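Local coordinates for protein malate dehydrogenase (Aeropyrum pernix, PDB 2D4A) that catalyses the reversible oxidation of (S)-malate to oxaloacetate, using either NAD or NADP as cofactor, and works as a homotetramer, at residues Ser61-Arg66 with Lys104-Asp109; Asp98-Ile103 with Lys128-Pro133; Ser141-Ser146 with Tyr244-Tyr249; Ser163-Val168 with Leu182-Gly187. One frame throughout, in Å; residues are numbered along the deposited sequence.

Interactions 1 and 2 share helix 86-106 in the NAD-binding domain, their centres about 11 Å apart; Met-65 SD of the first meets Ile-103 CD1 of the second. From there Lys-128 NZ reaches Tyr-249 OH of interaction 3 at 3.1 Å, a probable hydrogen bond into the C-terminal domain. Interactions 3 and 4, with centres about 16 Å apart, belong to that second domain, and Ser-146 OG to Ala-166 O joins them. Interaction 3 lies closest to the catalytic centre: the side chain of Ser-141 is about 4 Å from that of His-172, the likely proton acceptor. Interactions 1 and 4 stand on opposite sides of the chain's centre, about 40 Å apart between centres.

Interaction 1: residues Ser61-Arg66 with Lys104-Asp109; sequences SYEDMR and KAYAKD
Tyr-62 meets the ring of Tyr-106 mainly through its backbone: its carbonyl O comes obliquely to CD2 of Tyr-106, while its own ring turns to Ile-29 and Lys-102. The CA of Glu-63 sits over the centre of the Tyr-106 ring, 4.0 Å from the centroid and 7° off the normal, a CH-pi contact, and its CG lies over the same face. With chi1 -46°, CG anti to the carbonyl carbon, the Tyr-106 ring turns one face to Glu-63; Ala-105 CB covers the opposite face. These pieces belong to the Rossmann-type NAD-binding domain, where the loop between strands 56-59 and 70-73 packs on the C-terminal end of helix 86-106. Next along the loop, Met-65 crosses Tyr-106 at about a right angle, with CG 3.9 Å from Tyr-106 CB and the methyl CE at the ring edge. Its bent chain carries SD to within 4.1 Å of Ala-107 CB, just past the helix end, and Met-65 also touches Ile-103 of the helix. At Arg-66 the backbone takes over: CA of Arg-66 approaches Tyr-106 O in a CA-H...O contact, and the guanidinium points off from the helix.

Interaction 2: residues Asp98-Ile103 with Lys128-Pro133; sequences DLAEKI and KKTGFP
Ala-100, Ile-103 and Lys-129 bury the most surface where helix 86-106 packs beside the end of helix 119-130, two helices of the Rossmann-type NAD-binding domain. Ala-100 is the close point: its methyl CB is 3.5 Å from Lys-129 CB and 3.8 Å from Thr-130 CG2, and the small side chain lets the Ala-100 and Thr-130 CA atoms come within 5.2 Å. Beyond CB the Lys-129 chain turns off, its ammonium going to Glu-308 in a salt bridge and to Gln-305 O. Glu-101, whose carboxylate comes back toward Lys-129 O, pairs instead with Lys-104.

Thr-130 divides its two branches. With chi1 at 60°, CG2 is anti to the carbonyl carbon and faces Ala-100, while OG1 accepts from Phe-132 N (3.1 Å, 158°) in an ST turn and also bonds to Met-126 O. A valine here would probably leave Phe-132 N without its acceptor and Met-126 O without the hydroxyl, setting the turn through Gly-131 free to shift. That turn delivers the Phe-132 ring, which crosses Ile-103 at about a right angle; Arg-136 makes a cation-pi contact with it. Ile-103 CG2, anti to its backbone N, ends 3.5 Å from Phe-132 CZ.

Interaction 3: residues Ser141-Ser146 with Tyr244-Tyr249; sequences SGILDS and YPYSLY
Ile-143 rests its terminal methyl CD1 against two tyrosines of the strand. Over one face of the Tyr-244 ring, offset toward the rim, CD1 lies 4.1 Å from the centroid and makes a CH-pi contact, with CG1 close behind against Tyr-244 CG. Tyr-246 runs alongside, pointing the same way, and its OH is 3.4 Å from CD1 while bonded to Thr-232. With chi1 -71° and an extended chi2, the isoleucine chain carries CD1 out to both rings. Leu-231 of helix 223-237 also touches Ile-143 and Tyr-244, and Glu-49 of the second subunit packs on Ile-143.

Next to this cluster, Pro-245 CG lies against the backbone of Gly-142; a side chain at that glycine would run into the proline ring. Here helix 142-157 begins against strand 242-251, a strand of an antiparallel sheet in the C-terminal domain of the LDH/MDH fold; the axes of 142-146 and 244-249 come within 7.2 Å, their N-to-C directions 131° apart. A water, taking Ile-143 N and, weakly, Ser-141 N as donors, gives a proton to Pro-245 O at 2.7 Å and so ties the first turn of the helix to the strand. At the polar edge Ser-141 OG and Ser-247 OG are hydrogen-bonded at 2.6 Å. Ser-247 OG also bonds to Asp-120, and Ser-141 touches His-172, probably the catalytic proton acceptor.

Interaction 4: residues Ser163-Val168 with Leu182-Gly187; sequences SVNAIV and LSSVGG
Asn-165 and Ser-184 form the hydrogen-bonded pair of a short antiparallel bridge between strands 164-169 and 184-185, inner strands of a four-stranded sheet in the C-terminal domain. Asn-165 N gives to Ser-184 O at 3.0 Å, and Ser-184 N returns to Asn-165 O at 3.2 Å. One step on, past the non-hydrogen-bonded pair Val-164 and Val-185, Gly-186 N reaches Ser-163 O at 2.9 Å; the positive phi of Gly-186 suits glycine where the strand ends.

At the other end a side chain replaces the backbone acceptor. Ser-183 OG, anti to its carbonyl carbon (chi1 -65°), takes Ile-167 N at 3.2 Å and a nearly straight 177°, and bonds to Val-179 O as well. An alanine here removes the hydroxyl, and the Ile-167 end of the pairing would probably be held less firmly, with Ile-167 N losing this acceptor and Val-179 O this partner.

Water mediates one more link, giving a proton to Asn-165 OD1 and hydrogen-bonding Ser-184 OG, each at 2.7 Å. Asn-165 also packs on Ser-184 of the third subunit, and Ser-184 on Asn-165 of that subunit.

Apolar contact joins Val-164 CG2 to Val-185 CG2 at 4.2 Å; Val-164 packs on helix 142-157 and Val-185 on helix 190-193. The polar, water-bridged Asn-165/Ser-184 pair thus serves the subunit interface, where Ile-167 adds apolar contact, while the valine pair serves the chain's own helices.

Interaction 1: residues Ser61-Arg66 with Lys104-Asp109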
loop_
_atom_site.group_PDB
_atom_site.type_symbol
_atom_site.label_atom_id
_atom_site.label_comp_id
_atom_site.label_asym_id
_atom_site.label_seq_id
_atom_site.Cartn_x
_atom_site.Cartn_y
_atom_site.Cartn_z
ATOM N N SER B 61 26.655 14.436 10.728
ATOM C CA SER B 61 27.544 13.624 11.521
ATOM C C SER B 61 27.471 12.138 11.177
ATOM O O SER B 61 26.536 11.451 11.579
ATOM C CB SER B 61 27.211 13.848 12.988
ATOM O OG SER B 61 27.992 13.004 13.803
ATOM N N TYR B 62 28.464 11.643 10.441
ATOM C CA TYR B 62 28.500 10.236 10.037
ATOM C C TYR B 62 28.445 9.237 11.176
ATOM O O TYR B 62 28.261 8.040 10.945
ATOM C CB TYR B 62 29.745 9.948 9.200
ATOM C CG TYR B 62 29.708 10.577 7.836
ATOM C CD1 TYR B 62 29.058 9.956 6.774
ATOM C CD2 TYR B 62 30.288 11.811 7.618
ATOM C CE1 TYR B 62 28.989 10.562 5.525
ATOM C CE2 TYR B 62 30.227 12.424 6.384
ATOM C CZ TYR B 62 29.581 11.805 5.344
ATOM O OH TYR B 62 29.518 12.440 4.129
ATOM N N GLU B 63 28.624 9.715 12.401
ATOM C CA GLU B 63 28.576 8.837 13.563
ATOM C C GLU B 63 27.138 8.475 13.906
ATOM O O GLU B 63 26.894 7.590 14.720
ATOM C CB GLU B 63 29.227 9.513 14.765
ATOM C CG GLU B 63 30.734 9.487 14.742
ATOM C CD GLU B 63 31.330 10.861 14.925
ATOM O OE1 GLU B 63 32.352 10.974 15.650
ATOM O OE2 GLU B 63 30.781 11.823 14.331
ATOM N N ASP B 64 26.186 9.155 13.278
ATOM C CA ASP B 64 24.787 8.874 13.546
ATOM C C ASP B 64 24.214 7.733 12.728
ATOM O O ASP B 64 22.999 7.588 12.675
ATOM C CB ASP B 64 23.931 10.112 13.307
ATOM C CG ASP B 64 24.303 11.248 14.214
ATOM O OD1 ASP B 64 24.842 10.981 15.307
ATOM O OD2 ASP B 64 24.047 12.408 13.847
ATOM N N MET B 65 25.071 6.931 12.097
ATOM C CA MET B 65 24.601 5.812 11.284
ATOM C C MET B 65 24.805 4.474 11.974
ATOM O O MET B 65 24.528 3.430 11.389
ATOM C CB MET B 65 25.317 5.782 9.923
ATOM C CG MET B 65 26.682 5.071 9.935
ATOM S SD MET B 65 27.516 4.804 8.313
ATOM C CE MET B 65 28.604 6.239 8.212
ATOM N N ARG B 66 25.299 4.494 13.208
ATOM C CA ARG B 66 25.534 3.244 13.929
ATOM C C ARG B 66 24.199 2.639 14.345
ATOM O O ARG B 66 23.299 3.339 14.805
ATOM C CB ARG B 66 26.397 3.501 15.158
ATOM C CG ARG B 66 25.680 4.270 16.224
ATOM C CD ARG B 66 26.613 5.186 16.956
ATOM N NE ARG B 66 25.850 6.081 17.809
ATOM C CZ ARG B 66 26.363 7.124 18.442
ATOM N NH1 ARG B 66 27.655 7.408 18.316
ATOM N NH2 ARG B 66 25.577 7.881 19.195
ATOM N N LYS B 104 33.008 1.617 7.732
ATOM C CA LYS B 104 33.912 0.707 8.432
ATOM C C LYS B 104 34.011 0.955 9.936
ATOM O O LYS B 104 34.217 0.018 10.712
ATOM C CB LYS B 104 35.313 0.786 7.794
ATOM C CG LYS B 104 36.322 -0.220 8.348
ATOM C CD LYS B 104 37.291 -0.764 7.289
ATOM C CE LYS B 104 38.685 -0.196 7.448
ATOM N NZ LYS B 104 38.672 1.254 7.094
ATOM N N ALA B 105 33.847 2.212 10.341
ATOM C CA ALA B 105 33.939 2.604 11.743
ATOM C C ALA B 105 32.622 2.691 12.520
ATOM O O ALA B 105 32.608 2.484 13.738
ATOM C CB ALA B 105 34.674 3.936 11.844
ATOM N N TYR B 106 31.518 2.977 11.832
ATOM C CA TYR B 106 30.237 3.128 12.523
ATOM C C TYR B 106 29.130 2.138 12.202
ATOM O O TYR B 106 28.126 2.106 12.913
ATOM C CB TYR B 106 29.701 4.542 12.301
ATOM C CG TYR B 106 30.744 5.609 12.500
ATOM C CD1 TYR B 106 31.356 5.788 13.735
ATOM C CD2 TYR B 106 31.127 6.435 11.448
ATOM C CE1 TYR B 106 32.323 6.764 13.919
ATOM C CE2 TYR B 106 32.092 7.413 11.621
ATOM C CZ TYR B 106 32.685 7.573 12.860
ATOM O OH TYR B 106 33.632 8.553 13.028
ATOM N N ALA B 107 29.296 1.337 11.155
ATOM C CA ALA B 107 28.261 0.375 10.796
ATOM C C ALA B 107 28.808 -0.946 10.267
ATOM O O ALA B 107 28.404 -1.417 9.201
ATOM C CB ALA B 107 27.306 0.991 9.787
ATOM N N LYS B 108 29.711 -1.546 11.043
ATOM C CA LYS B 108 30.369 -2.817 10.716
ATOM C C LYS B 108 29.459 -3.967 10.289
ATOM O O LYS B 108 29.767 -4.714 9.363
ATOM C CB LYS B 108 31.185 -3.300 11.917
ATOM C CG LYS B 108 32.322 -2.406 12.322
ATOM C CD LYS B 108 33.140 -3.030 13.451
ATOM C CE LYS B 108 34.359 -2.167 13.796
ATOM N NZ LYS B 108 35.320 -2.028 12.658
ATOM N N ASP B 109 28.338 -4.105 10.978
ATOM C CA ASP B 109 27.399 -5.189 10.728
ATOM C C ASP B 109 26.303 -4.902 9.694
ATOM O O ASP B 109 25.474 -5.770 9.412
ATOM C CB ASP B 109 26.785 -5.571 12.073
ATOM C CG ASP B 109 26.563 -4.356 12.960
ATOM O OD1 ASP B 109 26.513 -4.501 14.210
ATOM O OD2 ASP B 109 26.436 -3.244 12.388
#

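Interaction 2: residues Asp98-Ile103 with Lys128-Pro133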
loop_
_atom_site.group_PDB
_atom_site.type_symbol
_atom_site.label_atom_id
_atom_site.label_comp_id
_atom_site.label_asym_id
_atom_site.label_seq_id
_atom_site.Cartn_x
_atom_site.Cartn_y
_atom_site.Cartn_z
ATOM N N ASP B 98 36.440 7.369 0.619
ATOM C CA ASP B 98 36.215 8.226 1.756
ATOM C C ASP B 98 35.058 7.743 2.631
ATOM O O ASP B 98 35.169 7.692 3.863
ATOM C CB ASP B 98 35.938 9.641 1.294
ATOM C CG ASP B 98 35.721 10.558 2.441
ATOM O OD1 ASP B 98 36.722 10.924 3.092
ATOM O OD2 ASP B 98 34.548 10.886 2.716
ATOM N N LEU B 99 33.950 7.396 1.979
ATOM C CA LEU B 99 32.748 6.910 2.654
ATOM C C LEU B 99 32.961 5.528 3.276
ATOM O O LEU B 99 32.412 5.219 4.333
ATOM C CB LEU B 99 31.590 6.863 1.652
ATOM C CG LEU B 99 30.598 8.031 1.591
ATOM C CD1 LEU B 99 31.275 9.335 1.923
ATOM C CD2 LEU B 99 29.986 8.059 0.199
ATOM N N ALA B 100 33.759 4.699 2.615
ATOM C CA ALA B 100 34.039 3.366 3.124
ATOM C C ALA B 100 34.571 3.441 4.553
ATOM O O ALA B 100 34.146 2.678 5.422
ATOM C CB ALA B 100 35.054 2.662 2.225
ATOM N N GLU B 101 35.503 4.366 4.786
ATOM C CA GLU B 101 36.105 4.535 6.101
ATOM C C GLU B 101 35.058 4.873 7.163
ATOM O O GLU B 101 35.196 4.469 8.316
ATOM C CB GLU B 101 37.195 5.620 6.064
ATOM C CG GLU B 101 38.442 5.266 5.231
ATOM C CD GLU B 101 39.171 4.011 5.723
ATOM O OE1 GLU B 101 39.723 4.033 6.853
ATOM O OE2 GLU B 101 39.190 3.001 4.975
ATOM N N LYS B 102 34.015 5.608 6.783
ATOM C CA LYS B 102 32.962 5.961 7.733
ATOM C C LYS B 102 32.145 4.712 8.049
ATOM O O LYS B 102 31.893 4.414 9.218
ATOM C CB LYS B 102 32.032 7.033 7.156
ATOM C CG LYS B 102 32.740 8.223 6.546
ATOM C CD LYS B 102 33.601 8.922 7.554
ATOM C CE LYS B 102 34.514 9.913 6.888
ATOM N NZ LYS B 102 35.638 10.217 7.820
ATOM N N ILE B 103 31.727 3.990 7.006
ATOM C CA ILE B 103 30.938 2.760 7.176
ATOM C C ILE B 103 31.723 1.772 8.049
ATOM O O ILE B 103 31.180 1.183 8.981
ATOM C CB ILE B 103 30.623 2.052 5.796
ATOM C CG1 ILE B 103 29.761 2.949 4.891
ATOM C CG2 ILE B 103 29.920 0.720 6.038
ATOM C CD1 ILE B 103 28.385 3.265 5.435
ATOM N N LYS B 128 36.746 -3.572 -1.294
ATOM C CA LYS B 128 38.131 -3.623 -0.857
ATOM C C LYS B 128 38.411 -2.725 0.336
ATOM O O LYS B 128 39.133 -3.112 1.255
ATOM C CB LYS B 128 39.058 -3.202 -1.995
ATOM C CG LYS B 128 39.116 -4.149 -3.161
ATOM C CD LYS B 128 39.770 -5.449 -2.775
ATOM C CE LYS B 128 40.051 -6.281 -4.014
ATOM N NZ LYS B 128 40.507 -7.659 -3.683
ATOM N N LYS B 129 37.835 -1.527 0.324
ATOM C CA LYS B 129 38.064 -0.548 1.385
ATOM C C LYS B 129 37.357 -0.780 2.706
ATOM O O LYS B 129 37.873 -0.397 3.751
ATOM C CB LYS B 129 37.713 0.857 0.883
ATOM C CG LYS B 129 38.625 1.384 -0.208
ATOM C CD LYS B 129 40.071 1.406 0.259
ATOM C CE LYS B 129 41.016 1.903 -0.830
ATOM N NZ LYS B 129 42.436 1.863 -0.370
ATOM N N THR B 130 36.176 -1.391 2.669
ATOM C CA THR B 130 35.422 -1.630 3.895
ATOM C C THR B 130 35.940 -2.824 4.678
ATOM O O THR B 130 35.938 -2.809 5.904
ATOM C CB THR B 130 33.916 -1.874 3.620
ATOM O OG1 THR B 130 33.764 -3.019 2.775
ATOM C CG2 THR B 130 33.281 -0.663 2.964
ATOM N N GLY B 131 36.382 -3.857 3.970
ATOM C CA GLY B 131 36.858 -5.046 4.648
ATOM C C GLY B 131 35.690 -5.985 4.874
ATOM O O GLY B 131 35.859 -7.082 5.400
ATOM N N PHE B 132 34.502 -5.537 4.480
ATOM C CA PHE B 132 33.260 -6.314 4.596
ATOM C C PHE B 132 33.267 -7.523 3.639
ATOM O O PHE B 132 33.981 -7.528 2.626
ATOM C CB PHE B 132 32.060 -5.427 4.217
ATOM C CG PHE B 132 31.654 -4.427 5.274
ATOM C CD1 PHE B 132 32.558 -3.964 6.227
ATOM C CD2 PHE B 132 30.354 -3.918 5.284
ATOM C CE1 PHE B 132 32.168 -3.012 7.171
ATOM C CE2 PHE B 132 29.952 -2.967 6.221
ATOM C CZ PHE B 132 30.857 -2.510 7.168
ATOM N N PRO B 133 32.482 -8.569 3.955
ATOM C CA PRO B 133 32.433 -9.737 3.070
ATOM C C PRO B 133 31.546 -9.422 1.851
ATOM O O PRO B 133 30.771 -8.465 1.879
ATOM C CB PRO B 133 31.847 -10.825 3.968
ATOM C CG PRO B 133 30.975 -10.048 4.909
ATOM C CD PRO B 133 31.841 -8.864 5.248
#

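Interaction 3: residues Ser141-Ser146 with Tyr244-Tyr249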
loop_
_atom_site.group_PDB
_atom_site.type_symbol
_atom_site.label_atom_id
_atom_site.label_comp_id
_atom_site.label_asym_id
_atom_site.label_seq_id
_atom_site.Cartn_x
_atom_site.Cartn_y
_atom_site.Cartn_z
ATOM N N SER B 141 22.464 -2.859 -10.166
ATOM C CA SER B 141 22.560 -2.803 -11.624
ATOM C C SER B 141 21.519 -3.556 -12.376
ATOM O O SER B 141 20.656 -3.074 -13.169
ATOM C CB SER B 141 23.961 -3.286 -12.051
ATOM O OG SER B 141 24.272 -4.560 -11.543
ATOM N N GLY B 142 21.400 -4.822 -12.184
ATOM C CA GLY B 142 20.501 -5.740 -12.874
ATOM C C GLY B 142 18.996 -5.511 -12.799
ATOM O O GLY B 142 18.295 -5.659 -13.804
ATOM N N ILE B 143 18.483 -5.172 -11.620
ATOM C CA ILE B 143 17.053 -4.933 -11.465
ATOM C C ILE B 143 16.644 -3.871 -12.478
ATOM O O ILE B 143 15.760 -4.110 -13.298
ATOM C CB ILE B 143 16.706 -4.477 -10.010
ATOM C CG1 ILE B 143 16.861 -5.661 -9.051
ATOM C CG2 ILE B 143 15.279 -3.915 -9.934
ATOM C CD1 ILE B 143 16.799 -5.277 -7.585
ATOM N N LEU B 144 17.306 -2.716 -12.455
ATOM C CA LEU B 144 16.969 -1.660 -13.400
ATOM C C LEU B 144 17.172 -2.057 -14.866
ATOM O O LEU B 144 16.375 -1.657 -15.714
ATOM C CB LEU B 144 17.754 -0.380 -13.094
ATOM C CG LEU B 144 17.447 0.854 -13.964
ATOM C CD1 LEU B 144 15.940 1.118 -14.061
ATOM C CD2 LEU B 144 18.163 2.038 -13.350
ATOM N N ASP B 145 18.218 -2.823 -15.184
ATOM C CA ASP B 145 18.415 -3.233 -16.582
ATOM C C ASP B 145 17.243 -4.119 -17.007
ATOM O O ASP B 145 16.698 -3.988 -18.104
ATOM C CB ASP B 145 19.711 -4.037 -16.770
ATOM C CG ASP B 145 20.961 -3.226 -16.477
ATOM O OD1 ASP B 145 21.074 -2.078 -16.978
ATOM O OD2 ASP B 145 21.837 -3.754 -15.757
ATOM N N SER B 146 16.871 -5.023 -16.108
ATOM C CA SER B 146 15.784 -5.959 -16.332
ATOM C C SER B 146 14.429 -5.247 -16.512
ATOM O O SER B 146 13.627 -5.620 -17.368
ATOM C CB SER B 146 15.739 -6.944 -15.160
ATOM O OG SER B 146 14.719 -7.908 -15.317
ATOM N N TYR B 244 17.428 -11.808 -7.657
ATOM C CA TYR B 244 17.595 -10.550 -8.406
ATOM C C TYR B 244 19.043 -10.468 -8.886
ATOM O O TYR B 244 19.944 -11.002 -8.244
ATOM C CB TYR B 244 17.359 -9.315 -7.520
ATOM C CG TYR B 244 15.928 -8.962 -7.171
ATOM C CD1 TYR B 244 15.622 -8.446 -5.914
ATOM C CD2 TYR B 244 14.890 -9.121 -8.091
ATOM C CE1 TYR B 244 14.327 -8.102 -5.570
ATOM C CE2 TYR B 244 13.579 -8.778 -7.757
ATOM C CZ TYR B 244 13.306 -8.268 -6.490
ATOM O OH TYR B 244 12.015 -7.938 -6.126
ATOM N N PRO B 245 19.279 -9.813 -10.034
ATOM C CA PRO B 245 20.635 -9.661 -10.574
ATOM C C PRO B 245 21.263 -8.434 -9.901
ATOM O O PRO B 245 20.643 -7.370 -9.853
ATOM C CB PRO B 245 20.390 -9.440 -12.064
ATOM C CG PRO B 245 19.107 -8.665 -12.061
ATOM C CD PRO B 245 18.273 -9.430 -11.040
ATOM N N TYR B 246 22.476 -8.597 -9.371
ATOM C CA TYR B 246 23.218 -7.533 -8.674
ATOM C C TYR B 246 24.671 -7.608 -9.098
ATOM O O TYR B 246 25.131 -8.667 -9.523
ATOM C CB TYR B 246 23.189 -7.745 -7.146
ATOM C CG TYR B 246 21.911 -7.349 -6.445
ATOM C CD1 TYR B 246 21.636 -6.018 -6.165
ATOM C CD2 TYR B 246 20.958 -8.301 -6.100
ATOM C CE1 TYR B 246 20.446 -5.637 -5.564
ATOM C CE2 TYR B 246 19.756 -7.933 -5.498
ATOM C CZ TYR B 246 19.506 -6.594 -5.238
ATOM O OH TYR B 246 18.296 -6.203 -4.707
ATOM N N SER B 247 25.399 -6.500 -8.996
ATOM C CA SER B 247 26.828 -6.537 -9.309
ATOM C C SER B 247 27.473 -6.973 -8.004
ATOM O O SER B 247 27.390 -6.284 -6.982
ATOM C CB SER B 247 27.345 -5.162 -9.725
ATOM O OG SER B 247 26.817 -4.800 -10.986
ATOM N N LEU B 248 28.104 -8.139 -8.051
ATOM C CA LEU B 248 28.742 -8.728 -6.881
ATOM C C LEU B 248 30.192 -9.106 -7.149
ATOM O O LEU B 248 30.591 -9.330 -8.293
ATOM C CB LEU B 248 27.956 -9.973 -6.452
ATOM C CG LEU B 248 26.482 -9.725 -6.111
ATOM C CD1 LEU B 248 25.755 -11.042 -5.975
ATOM C CD2 LEU B 248 26.388 -8.916 -4.824
ATOM N N TYR B 249 30.974 -9.165 -6.078
ATOM C CA TYR B 249 32.376 -9.539 -6.161
ATOM C C TYR B 249 32.394 -11.060 -6.277
ATOM O O TYR B 249 31.937 -11.768 -5.377
ATOM C CB TYR B 249 33.104 -9.064 -4.900
ATOM C CG TYR B 249 34.586 -9.317 -4.895
ATOM C CD1 TYR B 249 35.113 -10.489 -4.358
ATOM C CD2 TYR B 249 35.468 -8.378 -5.428
ATOM C CE1 TYR B 249 36.487 -10.711 -4.350
ATOM C CE2 TYR B 249 36.838 -8.590 -5.428
ATOM C CZ TYR B 249 37.345 -9.754 -4.888
ATOM O OH TYR B 249 38.708 -9.951 -4.873
HETATM O O HOH W 1 20.242 -4.933 -8.862
#

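Interaction 4: residues Ser163-Val168 with Leu182-Gly187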
loop_
_atom_site.group_PDB
_atom_site.type_symbol
_atom_site.label_atom_id
_atom_site.label_comp_id
_atom_site.label_asym_id
_atom_site.label_seq_id
_atom_site.Cartn_x
_atom_site.Cartn_y
_atom_site.Cartn_z
ATOM N N SER B 163 4.111 -8.684 -17.238
ATOM C CA SER B 163 4.039 -9.996 -17.843
ATOM C C SER B 163 5.284 -10.373 -18.602
ATOM O O SER B 163 5.306 -11.370 -19.321
ATOM C CB SER B 163 2.827 -10.081 -18.765
ATOM O OG SER B 163 1.643 -10.172 -17.992
ATOM N N VAL B 164 6.329 -9.579 -18.440
ATOM C CA VAL B 164 7.570 -9.849 -19.128
ATOM C C VAL B 164 8.640 -10.269 -18.149
ATOM O O VAL B 164 8.837 -9.633 -17.120
ATOM C CB VAL B 164 8.051 -8.622 -19.882
ATOM C CG1 VAL B 164 9.349 -8.949 -20.602
ATOM C CG2 VAL B 164 6.975 -8.166 -20.848
ATOM N N ASN B 165 9.332 -11.346 -18.484
ATOM C CA ASN B 165 10.396 -11.878 -17.648
ATOM C C ASN B 165 11.698 -11.717 -18.444
ATOM O O ASN B 165 11.963 -12.489 -19.362
ATOM C CB ASN B 165 10.082 -13.350 -17.369
ATOM C CG ASN B 165 11.167 -14.053 -16.583
ATOM O OD1 ASN B 165 11.441 -15.233 -16.819
ATOM N ND2 ASN B 165 11.782 -13.345 -15.632
ATOM N N ALA B 166 12.503 -10.710 -18.110
ATOM C CA ALA B 166 13.749 -10.473 -18.838
ATOM C C ALA B 166 15.013 -10.817 -18.062
ATOM O O ALA B 166 15.250 -10.291 -16.976
ATOM C CB ALA B 166 13.819 -9.022 -19.301
ATOM N N ILE B 167 15.836 -11.689 -18.633
ATOM C CA ILE B 167 17.074 -12.096 -17.985
ATOM C C ILE B 167 18.273 -11.331 -18.570
ATOM O O ILE B 167 18.467 -11.293 -19.784
ATOM C CB ILE B 167 17.261 -13.640 -18.133
ATOM C CG1 ILE B 167 16.195 -14.367 -17.302
ATOM C CG2 ILE B 167 18.664 -14.061 -17.718
ATOM C CD1 ILE B 167 16.231 -14.047 -15.814
ATOM N N VAL B 168 19.064 -10.706 -17.706
ATOM C CA VAL B 168 20.237 -9.958 -18.149
ATOM C C VAL B 168 21.464 -10.364 -17.325
ATOM O O VAL B 168 21.327 -10.933 -16.243
ATOM C CB VAL B 168 20.003 -8.417 -18.030
ATOM C CG1 VAL B 168 18.961 -7.972 -19.037
ATOM C CG2 VAL B 168 19.544 -8.057 -16.616
ATOM N N LEU B 182 16.527 -17.399 -22.581
ATOM C CA LEU B 182 15.938 -17.667 -21.286
ATOM C C LEU B 182 14.903 -16.643 -20.849
ATOM O O LEU B 182 14.545 -16.579 -19.669
ATOM C CB LEU B 182 17.040 -17.759 -20.233
ATOM C CG LEU B 182 18.130 -18.821 -20.415
ATOM C CD1 LEU B 182 19.187 -18.595 -19.346
ATOM C CD2 LEU B 182 17.555 -20.228 -20.314
ATOM N N SER B 183 14.417 -15.849 -21.796
ATOM C CA SER B 183 13.425 -14.818 -21.485
ATOM C C SER B 183 12.063 -15.189 -22.047
ATOM O O SER B 183 11.952 -16.118 -22.837
ATOM C CB SER B 183 13.865 -13.469 -22.058
ATOM O OG SER B 183 15.053 -13.021 -21.427
ATOM N N SER B 184 11.023 -14.482 -21.631
ATOM C CA SER B 184 9.704 -14.792 -22.139
ATOM C C SER B 184 8.668 -13.730 -21.789
ATOM O O SER B 184 8.963 -12.757 -21.091
ATOM C CB SER B 184 9.252 -16.161 -21.624
ATOM O OG SER B 184 9.294 -16.199 -20.213
ATOM N N VAL B 185 7.455 -13.935 -22.297
ATOM C CA VAL B 185 6.329 -13.031 -22.092
ATOM C C VAL B 185 5.062 -13.862 -21.898
ATOM O O VAL B 185 4.623 -14.553 -22.816
ATOM C CB VAL B 185 6.138 -12.115 -23.324
ATOM C CG1 VAL B 185 4.956 -11.176 -23.112
ATOM C CG2 VAL B 185 7.408 -11.330 -23.583
ATOM N N GLY B 186 4.478 -13.794 -20.708
ATOM C CA GLY B 186 3.273 -14.559 -20.444
ATOM C C GLY B 186 3.461 -16.042 -20.709
ATOM O O GLY B 186 2.493 -16.752 -20.979
ATOM N N GLY B 187 4.702 -16.515 -20.627
ATOM C CA GLY B 187 4.977 -17.921 -20.871
ATOM C C GLY B 187 5.468 -18.233 -22.280
ATOM O O GLY B 187 5.755 -19.384 -22.614
HETATM O O HOH W 2 11.012 -17.346 -18.485
#